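Local coordinates for tRNA threonylcarbamoyladenosine biosynthesis protein TsaB (Pseudomonas aeruginosa, PDB 5BR9), which probably takes part in the biosynthesis of the N6-threonylcarbamoyladenosine modification of tRNA, as a TsaB-type relative of TsaD, at residues S23-H28 and P194-L199; T173-V178 and V186-S191; V60-V65 and F92-P97. All coordinates share one frame; numbering follows the deposited sequence.

Interaction 1 of 3, residues S23-H28 and P194-L199; sequences SVALLH and PHAEDL
Ser23 and Ala25 face the first turn of a helix, and Ala196 is pressed between them. The tight part of the contact is the Ala196 methyl: its CB lies 3.2 Å from Ser23 OG, 3.5 Å from Val24 N and 3.8 Å from the CB of Ala25, and the short side chain of alanine lets the helix start lie against the strand. Ala25 CB sits 3.4 Å from the carbonyl O of Ala196. Polarity enters through Ser23, whose OG stands between its backbone N and carbonyl carbon (chi1 66°) and from there accepts from Ala196 N at 2.9 Å, with an N-H...O angle of 143°. In this actin-like ATPase fold, strand 21-28 carries helix 43-58 on the side where Val24 and Leu26 point, while the alternate residues Ser23 and Ala25 receive the start of helix 196-208. The amides of that helix start are all engaged. Besides the bond from Ala196 N, His195 acts as N-cap: its ND1 takes Glu197 N at 3.1 Å, with the donor nearly in the imidazole plane, and its carbonyl accepts from Asp198 and Leu199. ND1 therefore probably lacks a proton, and stacking on Tyr36 fixes the ring. The looser margins lie to either end. Beyond Ser23 a water, 2.8 Å from Ser23 OG, donates to Pro194 O and so links the strand to the residues before the helix. Past Ala25, partly exposed Glu197 touches the strand mainly through its backbone; its carboxylate leads away to a long, weak ion pair with Arg113, whose salt bridge is to Asp198.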
loop_
_atom_site.group_PDB
_atom_site.type_symbol
_atom_site.label_atom_id
_atom_site.label_comp_id
_atom_site.label_asym_id
_atom_site.label_seq_id
_atom_site.Cartn_x
_atom_site.Cartn_y
_atom_site.Cartn_z
ATOM N N SER A 23 4.408 -13.528 6.083
ATOM C CA SER A 23 3.886 -14.882 6.018
ATOM C C SER A 23 2.586 -14.961 5.235
ATOM O O SER A 23 1.838 -13.973 5.120
ATOM C CB SER A 23 3.706 -15.455 7.427
ATOM O OG SER A 23 2.719 -14.759 8.145
ATOM N N VAL A 24 2.359 -16.136 4.650
ATOM C CA VAL A 24 1.202 -16.375 3.810
ATOM C C VAL A 24 0.639 -17.746 4.158
ATOM O O VAL A 24 1.366 -18.656 4.543
ATOM C CB VAL A 24 1.570 -16.272 2.307
ATOM C CG1 VAL A 24 2.127 -14.873 1.974
ATOM C CG2 VAL A 24 2.584 -17.349 1.925
ATOM N N ALA A 25 -0.660 -17.912 4.017
ATOM C CA ALA A 25 -1.254 -19.191 4.352
ATOM C C ALA A 25 -2.436 -19.419 3.441
ATOM O O ALA A 25 -3.006 -18.472 2.884
ATOM C CB ALA A 25 -1.658 -19.244 5.831
ATOM N N LEU A 26 -2.769 -20.686 3.249
ATOM C CA LEU A 26 -3.819 -21.060 2.329
ATOM C C LEU A 26 -4.641 -22.176 2.914
ATOM O O LEU A 26 -4.085 -23.169 3.413
ATOM C CB LEU A 26 -3.213 -21.483 0.996
ATOM C CG LEU A 26 -4.224 -21.940 -0.047
ATOM C CD1 LEU A 26 -5.001 -20.744 -0.549
ATOM C CD2 LEU A 26 -3.507 -22.605 -1.190
ATOM N N LEU A 27 -5.961 -22.008 2.849
ATOM C CA LEU A 27 -6.902 -23.065 3.211
ATOM C C LEU A 27 -7.487 -23.575 1.915
ATOM O O LEU A 27 -7.935 -22.782 1.077
ATOM C CB LEU A 27 -8.020 -22.580 4.148
ATOM C CG LEU A 27 -9.146 -23.591 4.430
ATOM C CD1 LEU A 27 -8.665 -24.730 5.324
ATOM C CD2 LEU A 27 -10.397 -22.938 5.036
ATOM N N HIS A 28 -7.433 -24.893 1.739
ATOM C CA HIS A 28 -7.954 -25.528 0.545
ATOM C C HIS A 28 -8.384 -26.951 0.900
ATOM O O HIS A 28 -7.619 -27.683 1.522
ATOM C CB HIS A 28 -6.912 -25.536 -0.578
ATOM C CG HIS A 28 -7.405 -26.160 -1.848
ATOM N ND1 HIS A 28 -6.989 -27.401 -2.285
ATOM C CD2 HIS A 28 -8.301 -25.715 -2.766
ATOM C CE1 HIS A 28 -7.598 -27.692 -3.422
ATOM N NE2 HIS A 28 -8.398 -26.686 -3.736
ATOM N N PRO A 194 2.861 -12.222 14.836
ATOM C CA PRO A 194 1.736 -12.760 14.067
ATOM C C PRO A 194 2.181 -13.803 13.048
ATOM O O PRO A 194 3.282 -13.720 12.549
ATOM C CB PRO A 194 1.172 -11.526 13.360
ATOM C CG PRO A 194 1.555 -10.402 14.222
ATOM C CD PRO A 194 2.909 -10.749 14.760
ATOM N N HIS A 195 1.327 -14.771 12.755
ATOM C CA HIS A 195 1.639 -15.838 11.813
ATOM C C HIS A 195 0.398 -16.056 10.924
ATOM O O HIS A 195 -0.725 -16.182 11.426
ATOM C CB HIS A 195 2.022 -17.093 12.587
ATOM C CG HIS A 195 2.702 -18.145 11.779
ATOM N ND1 HIS A 195 2.127 -18.722 10.667
ATOM C CD2 HIS A 195 3.883 -18.780 11.964
ATOM C CE1 HIS A 195 2.948 -19.632 10.173
ATOM N NE2 HIS A 195 4.016 -19.694 10.948
ATOM N N ALA A 196 0.585 -16.063 9.609
ATOM C CA ALA A 196 -0.537 -16.200 8.680
ATOM C C ALA A 196 -1.356 -17.470 8.924
ATOM O O ALA A 196 -2.559 -17.509 8.639
ATOM C CB ALA A 196 -0.037 -16.169 7.254
ATOM N N GLU A 197 -0.714 -18.506 9.452
ATOM C CA GLU A 197 -1.431 -19.741 9.794
ATOM C C GLU A 197 -2.572 -19.477 10.787
ATOM O O GLU A 197 -3.672 -20.027 10.672
ATOM C CB GLU A 197 -0.476 -20.783 10.365
ATOM C CG GLU A 197 -1.191 -22.031 10.855
ATOM C CD GLU A 197 -0.252 -23.108 11.359
ATOM O OE1 GLU A 197 0.979 -22.895 11.355
ATOM O OE2 GLU A 197 -0.756 -24.177 11.761
ATOM N N ASP A 198 -2.309 -18.625 11.768
ATOM C CA ASP A 198 -3.314 -18.320 12.780
ATOM C C ASP A 198 -4.278 -17.240 12.287
ATOM O O ASP A 198 -5.458 -17.231 12.664
ATOM C CB ASP A 198 -2.620 -17.930 14.083
ATOM C CG ASP A 198 -1.627 -18.992 14.523
ATOM O OD1 ASP A 198 -2.071 -20.101 14.913
ATOM O OD2 ASP A 198 -0.405 -18.741 14.432
ATOM N N LEU A 199 -3.783 -16.364 11.413
ATOM C CA LEU A 199 -4.655 -15.444 10.681
ATOM C C LEU A 199 -5.684 -16.239 9.882
ATOM O O LEU A 199 -6.867 -15.904 9.864
ATOM C CB LEU A 199 -3.840 -14.556 9.745
ATOM C CG LEU A 199 -4.609 -13.782 8.666
ATOM C CD1 LEU A 199 -5.590 -12.846 9.302
ATOM C CD2 LEU A 199 -3.626 -12.988 7.816
HETATM O O HOH W 1 3.983 -12.804 9.670
#

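Interaction 2 of 3, residues T173-V178 and V186-S191; sequences TGWGYV and VALDAS
The indole of Trp175 is approached obliquely by Leu188, whose CD2 comes within 3.7 Å of CE3, while Val178 of its own segment brings CB to the ring edge, in the plane. At the ring's polar corner NE1 donates to Ala121 O, which fixes the rotation of the indole, and Trp168, Met181 and Pro185 pack round it. Across the contact the same Leu188 CD2 also meets Val178 CG2 at 3.9 Å; with Leu188 CG between the backbone N and the carbonyl carbon (chi1 52°), this single methyl fits between the indole and Val178. Nearer the start of the indole side chain, Ala190 CB rests 3.9 Å from Trp175 CB, its small methyl allowing the 3-10 turn to come close. At the far end the backbones approach: Thr173 CA lies 3.1 Å from Ala190 O, a CA-H...O contact with 150° at the hydrogen. Ala190 follows edge strand 187-189, and Asp189 shapes its exit through an Asx turn, OD1 accepting from Ser191 N at 3.0 Å from above the carboxylate plane. Strand 168-171 is the shared neighbour, preceding the 3-10 segment and bonding to strand 187-189. Directly between the two segments only apolar packing and one C-H...O contact pass; the bonds of Trp175 NE1 to Ala121 O and of Asp125 N to Thr173 OG1 tie the 3-10 segment to strand 119-125 and probably set its orientation.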
loop_
_atom_site.group_PDB
_atom_site.type_symbol
_atom_site.label_atom_id
_atom_site.label_comp_id
_atom_site.label_asym_id
_atom_site.label_seq_id
_atom_site.Cartn_x
_atom_site.Cartn_y
_atom_site.Cartn_z
ATOM N N THR A 173 5.369 -8.265 21.537
ATOM C CA THR A 173 6.511 -7.397 21.828
ATOM C C THR A 173 6.190 -6.300 22.839
ATOM O O THR A 173 7.098 -5.692 23.410
ATOM C CB THR A 173 7.027 -6.710 20.554
ATOM O OG1 THR A 173 5.979 -5.898 20.005
ATOM C CG2 THR A 173 7.477 -7.752 19.502
ATOM N N GLY A 174 4.900 -6.037 23.042
ATOM C CA GLY A 174 4.460 -5.079 24.048
ATOM C C GLY A 174 4.861 -5.495 25.457
ATOM O O GLY A 174 4.943 -4.672 26.367
ATOM N N TRP A 175 5.115 -6.785 25.638
ATOM C CA TRP A 175 5.468 -7.308 26.940
ATOM C C TRP A 175 6.895 -6.965 27.333
ATOM O O TRP A 175 7.302 -7.244 28.462
ATOM C CB TRP A 175 5.208 -8.819 26.983
ATOM C CG TRP A 175 3.720 -9.045 27.093
ATOM C CD1 TRP A 175 2.845 -9.311 26.072
ATOM C CD2 TRP A 175 2.926 -8.939 28.281
ATOM N NE1 TRP A 175 1.561 -9.397 26.557
ATOM C CE2 TRP A 175 1.583 -9.167 27.911
ATOM C CE3 TRP A 175 3.219 -8.670 29.625
ATOM C CZ2 TRP A 175 0.538 -9.147 28.836
ATOM C CZ3 TRP A 175 2.176 -8.663 30.550
ATOM C CH2 TRP A 175 0.853 -8.893 30.147
ATOM N N GLY A 176 7.626 -6.293 26.433
ATOM C CA GLY A 176 8.890 -5.674 26.806
ATOM C C GLY A 176 8.682 -4.658 27.922
ATOM O O GLY A 176 9.591 -4.384 28.694
ATOM N N TYR A 177 7.452 -4.164 28.067
ATOM C CA TYR A 177 7.127 -3.186 29.107
ATOM C C TYR A 177 6.499 -3.805 30.373
ATOM O O TYR A 177 5.866 -3.100 31.156
ATOM C CB TYR A 177 6.163 -2.121 28.563
ATOM C CG TYR A 177 6.700 -1.200 27.489
ATOM C CD1 TYR A 177 7.192 0.057 27.819
ATOM C CD2 TYR A 177 6.704 -1.574 26.149
ATOM C CE1 TYR A 177 7.673 0.906 26.862
ATOM C CE2 TYR A 177 7.189 -0.729 25.183
ATOM C CZ TYR A 177 7.671 0.515 25.543
ATOM O OH TYR A 177 8.159 1.377 24.587
ATOM N N VAL A 178 6.675 -5.105 30.580
ATOM C CA VAL A 178 5.994 -5.797 31.677
ATOM C C VAL A 178 6.275 -5.176 33.073
ATOM O O VAL A 178 5.375 -5.099 33.921
ATOM C CB VAL A 178 6.344 -7.316 31.658
ATOM C CG1 VAL A 178 7.852 -7.552 31.822
ATOM C CG2 VAL A 178 5.543 -8.058 32.703
ATOM N N VAL A 186 1.863 -15.414 34.862
ATOM C CA VAL A 186 2.897 -16.354 35.272
ATOM C C VAL A 186 3.902 -16.522 34.133
ATOM O O VAL A 186 5.105 -16.539 34.361
ATOM C CB VAL A 186 2.290 -17.713 35.683
ATOM C CG1 VAL A 186 3.388 -18.730 35.918
ATOM C CG2 VAL A 186 1.468 -17.558 36.959
ATOM N N ALA A 187 3.405 -16.606 32.904
ATOM C CA ALA A 187 4.270 -16.815 31.755
ATOM C C ALA A 187 3.965 -15.884 30.579
ATOM O O ALA A 187 2.814 -15.539 30.317
ATOM C CB ALA A 187 4.169 -18.261 31.310
ATOM N N LEU A 188 5.006 -15.497 29.855
ATOM C CA LEU A 188 4.831 -14.654 28.679
ATOM C C LEU A 188 5.868 -14.941 27.580
ATOM O O LEU A 188 6.866 -15.617 27.804
ATOM C CB LEU A 188 4.878 -13.170 29.088
ATOM C CG LEU A 188 6.037 -12.622 29.923
ATOM C CD1 LEU A 188 7.287 -12.424 29.093
ATOM C CD2 LEU A 188 5.641 -11.309 30.568
ATOM N N ASP A 189 5.609 -14.420 26.388
ATOM C CA ASP A 189 6.562 -14.487 25.302
ATOM C C ASP A 189 6.590 -13.117 24.629
ATOM O O ASP A 189 5.722 -12.804 23.817
ATOM C CB ASP A 189 6.188 -15.577 24.280
ATOM C CG ASP A 189 7.246 -15.757 23.175
ATOM O OD1 ASP A 189 8.207 -14.948 23.084
ATOM O OD2 ASP A 189 7.104 -16.706 22.368
ATOM N N ALA A 190 7.595 -12.314 24.950
ATOM C CA ALA A 190 7.665 -10.965 24.420
ATOM C C ALA A 190 8.224 -10.927 22.979
ATOM O O ALA A 190 8.313 -9.870 22.364
ATOM C CB ALA A 190 8.508 -10.102 25.344
ATOM N N SER A 191 8.601 -12.072 22.431
ATOM C CA SER A 191 9.124 -12.065 21.067
ATOM C C SER A 191 8.154 -12.696 20.050
ATOM O O SER A 191 8.444 -12.756 18.853
ATOM C CB SER A 191 10.479 -12.762 21.014
ATOM O OG SER A 191 10.295 -14.160 21.020
#

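Interaction 3 of 3, residues V60-V65 and F92-P97; sequences VALSAV and FALQRP
Leu62 starts the contact by pushing its branch point into the fork of Leu94: CG lies 3.8 Å from both CD1 and CD2 of Leu94, and the two side chains cross at about a right angle. With CG anti to the backbone N (chi1 -171°), Leu62 reaches nearer the helix end than the direction of its CB would suggest. Forked leucines suit this spot because each offers methyls to more than one neighbour, and Leu62 also packs on Ala93 of the second subunit, which places the contact beside the dimer interface. Next comes Ser63, in the short 3-10 turn 62-64. Its CB is directed away from the partner segment, and it takes part through its backbone: CA stands 4.4 Å from Leu94 CD2, and the carbonyl O accepts from a water at 2.9 Å. Val65 leaves the turn once its N has bonded to Leu62 O, and its own carbonyl O accepts a second bond from that water, also 2.9 Å long. Arg96 completes the bridge, its NE donating to the water at 2.8 Å. The arginine chain bends at chi2 (-65°), bringing CG to 3.5 Å from Val65 O and carrying NE past this carbonyl, but the angle is too poor for a direct bond. Between Leu94 and Arg96, Gln95 takes positive phi as the chain leaves helix 77-94, the helix of a beta-alpha-beta crossover from strand 67-71 to the adjacent parallel strand 98-101. The contact thus joins the turn leading into strand 67-71 with the exit of the crossover helix. Its chemistry is divided: leucine packing on one side, and on the other a water that gives both its hydrogens to carbonyls and accepts from Arg96, so that the probably positive guanidinium is linked to the turn through solvent.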
loop_
_atom_site.group_PDB
_atom_site.type_symbol
_atom_site.label_atom_id
_atom_site.label_comp_id
_atom_site.label_asym_id
_atom_site.label_seq_id
_atom_site.Cartn_x
_atom_site.Cartn_y
_atom_site.Cartn_z
ATOM N N VAL A 60 -2.988 -24.794 -6.509
ATOM C CA VAL A 60 -4.220 -24.013 -6.481
ATOM C C VAL A 60 -4.079 -22.738 -7.312
ATOM O O VAL A 60 -3.087 -22.003 -7.179
ATOM C CB VAL A 60 -4.641 -23.682 -5.023
ATOM C CG1 VAL A 60 -5.834 -22.732 -5.012
ATOM C CG2 VAL A 60 -4.983 -24.963 -4.275
ATOM N N ALA A 61 -5.070 -22.483 -8.167
ATOM C CA ALA A 61 -5.096 -21.258 -8.963
ATOM C C ALA A 61 -5.674 -20.118 -8.148
ATOM O O ALA A 61 -6.544 -20.329 -7.294
ATOM C CB ALA A 61 -5.900 -21.444 -10.232
ATOM N N LEU A 62 -5.190 -18.911 -8.420
ATOM C CA LEU A 62 -5.674 -17.727 -7.731
ATOM C C LEU A 62 -7.198 -17.613 -7.900
ATOM O O LEU A 62 -7.904 -17.202 -6.970
ATOM C CB LEU A 62 -4.959 -16.465 -8.246
ATOM C CG LEU A 62 -5.221 -15.185 -7.438
ATOM C CD1 LEU A 62 -4.742 -15.337 -5.992
ATOM C CD2 LEU A 62 -4.562 -13.984 -8.098
ATOM N N SER A 63 -7.713 -18.009 -9.063
ATOM C CA SER A 63 -9.151 -17.876 -9.312
ATOM C C SER A 63 -10.004 -18.740 -8.376
ATOM O O SER A 63 -11.191 -18.479 -8.202
ATOM C CB SER A 63 -9.486 -18.221 -10.761
ATOM O OG SER A 63 -9.104 -19.544 -11.087
ATOM N N ALA A 64 -9.389 -19.725 -7.727
ATOM C CA ALA A 64 -10.112 -20.622 -6.821
ATOM C C ALA A 64 -10.336 -19.998 -5.435
ATOM O O ALA A 64 -11.133 -20.510 -4.637
ATOM C CB ALA A 64 -9.347 -21.945 -6.673
ATOM N N VAL A 65 -9.648 -18.889 -5.168
ATOM C CA VAL A 65 -9.720 -18.197 -3.873
ATOM C C VAL A 65 -11.068 -17.507 -3.663
ATOM O O VAL A 65 -11.530 -16.729 -4.512
ATOM C CB VAL A 65 -8.558 -17.186 -3.742
ATOM C CG1 VAL A 65 -8.728 -16.302 -2.513
ATOM C CG2 VAL A 65 -7.207 -17.913 -3.724
ATOM N N PHE A 92 -9.961 -6.696 -5.811
ATOM C CA PHE A 92 -10.698 -5.948 -6.832
ATOM C C PHE A 92 -10.634 -6.670 -8.185
ATOM O O PHE A 92 -11.613 -6.719 -8.942
ATOM C CB PHE A 92 -10.135 -4.550 -6.950
ATOM C CG PHE A 92 -10.837 -3.669 -7.953
ATOM C CD1 PHE A 92 -11.917 -2.887 -7.576
ATOM C CD2 PHE A 92 -10.379 -3.587 -9.252
ATOM C CE1 PHE A 92 -12.527 -2.043 -8.479
ATOM C CE2 PHE A 92 -10.995 -2.757 -10.169
ATOM C CZ PHE A 92 -12.074 -1.983 -9.779
ATOM N N ALA A 93 -9.454 -7.189 -8.506
ATOM C CA ALA A 93 -9.259 -7.874 -9.774
ATOM C C ALA A 93 -9.994 -9.213 -9.826
ATOM O O ALA A 93 -10.550 -9.559 -10.863
ATOM C CB ALA A 93 -7.788 -8.070 -10.032
ATOM N N LEU A 94 -10.009 -9.951 -8.713
ATOM C CA LEU A 94 -10.680 -11.252 -8.666
ATOM C C LEU A 94 -12.183 -11.067 -8.498
ATOM O O LEU A 94 -12.970 -11.938 -8.885
ATOM C CB LEU A 94 -10.145 -12.137 -7.521
ATOM C CG LEU A 94 -8.696 -12.635 -7.548
ATOM C CD1 LEU A 94 -8.312 -13.262 -6.212
ATOM C CD2 LEU A 94 -8.420 -13.615 -8.726
ATOM N N GLN A 95 -12.554 -9.915 -7.931
ATOM C CA GLN A 95 -13.923 -9.600 -7.495
ATOM C C GLN A 95 -14.313 -10.524 -6.359
ATOM O O GLN A 95 -15.352 -11.177 -6.390
ATOM C CB GLN A 95 -14.925 -9.677 -8.654
ATOM C CG GLN A 95 -14.511 -8.808 -9.841
ATOM C CD GLN A 95 -15.591 -8.673 -10.889
ATOM O OE1 GLN A 95 -16.556 -9.448 -10.919
ATOM N NE2 GLN A 95 -15.440 -7.685 -11.762
ATOM N N ARG A 96 -13.451 -10.561 -5.353
ATOM C CA ARG A 96 -13.653 -11.350 -4.139
ATOM C C ARG A 96 -13.556 -10.453 -2.911
ATOM O O ARG A 96 -12.963 -9.379 -2.976
ATOM C CB ARG A 96 -12.624 -12.480 -4.047
ATOM C CG ARG A 96 -12.782 -13.538 -5.097
ATOM C CD ARG A 96 -14.122 -14.289 -4.936
ATOM N NE ARG A 96 -14.273 -15.237 -6.038
ATOM C CZ ARG A 96 -15.278 -16.096 -6.178
ATOM N NH1 ARG A 96 -16.253 -16.146 -5.276
ATOM N NH2 ARG A 96 -15.296 -16.917 -7.229
ATOM N N PRO A 97 -14.163 -10.874 -1.794
ATOM C CA PRO A 97 -14.139 -9.997 -0.607
ATOM C C PRO A 97 -12.846 -10.059 0.222
ATOM O O PRO A 97 -12.033 -10.966 0.036
ATOM C CB PRO A 97 -15.358 -10.477 0.205
ATOM C CG PRO A 97 -15.642 -11.844 -0.260
ATOM C CD PRO A 97 -15.084 -12.019 -1.646
HETATM O O HOH W 2 -11.830 -15.781 -7.264
#

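Overall arrangement
From the N terminus, strand 21-28 opens the long loop that interaction 1 closes only at helix 196-208, so both other contacts nest inside it. Interaction 3 comes first, tying the turn before strand 67-71 to the end of helix 77-94, beside the second subunit. Its Val60 packs on His28 and Leu26, which links it to interaction 1, about 17 Å away between centres. Interaction 2 follows in series, closing a short loop at the outer strand of the second sheet, about 38 Å from interaction 3 between centres. None cross. Residues 186-191 then lead, after a two-residue link, into 194-199, returning the chain to the first sheet.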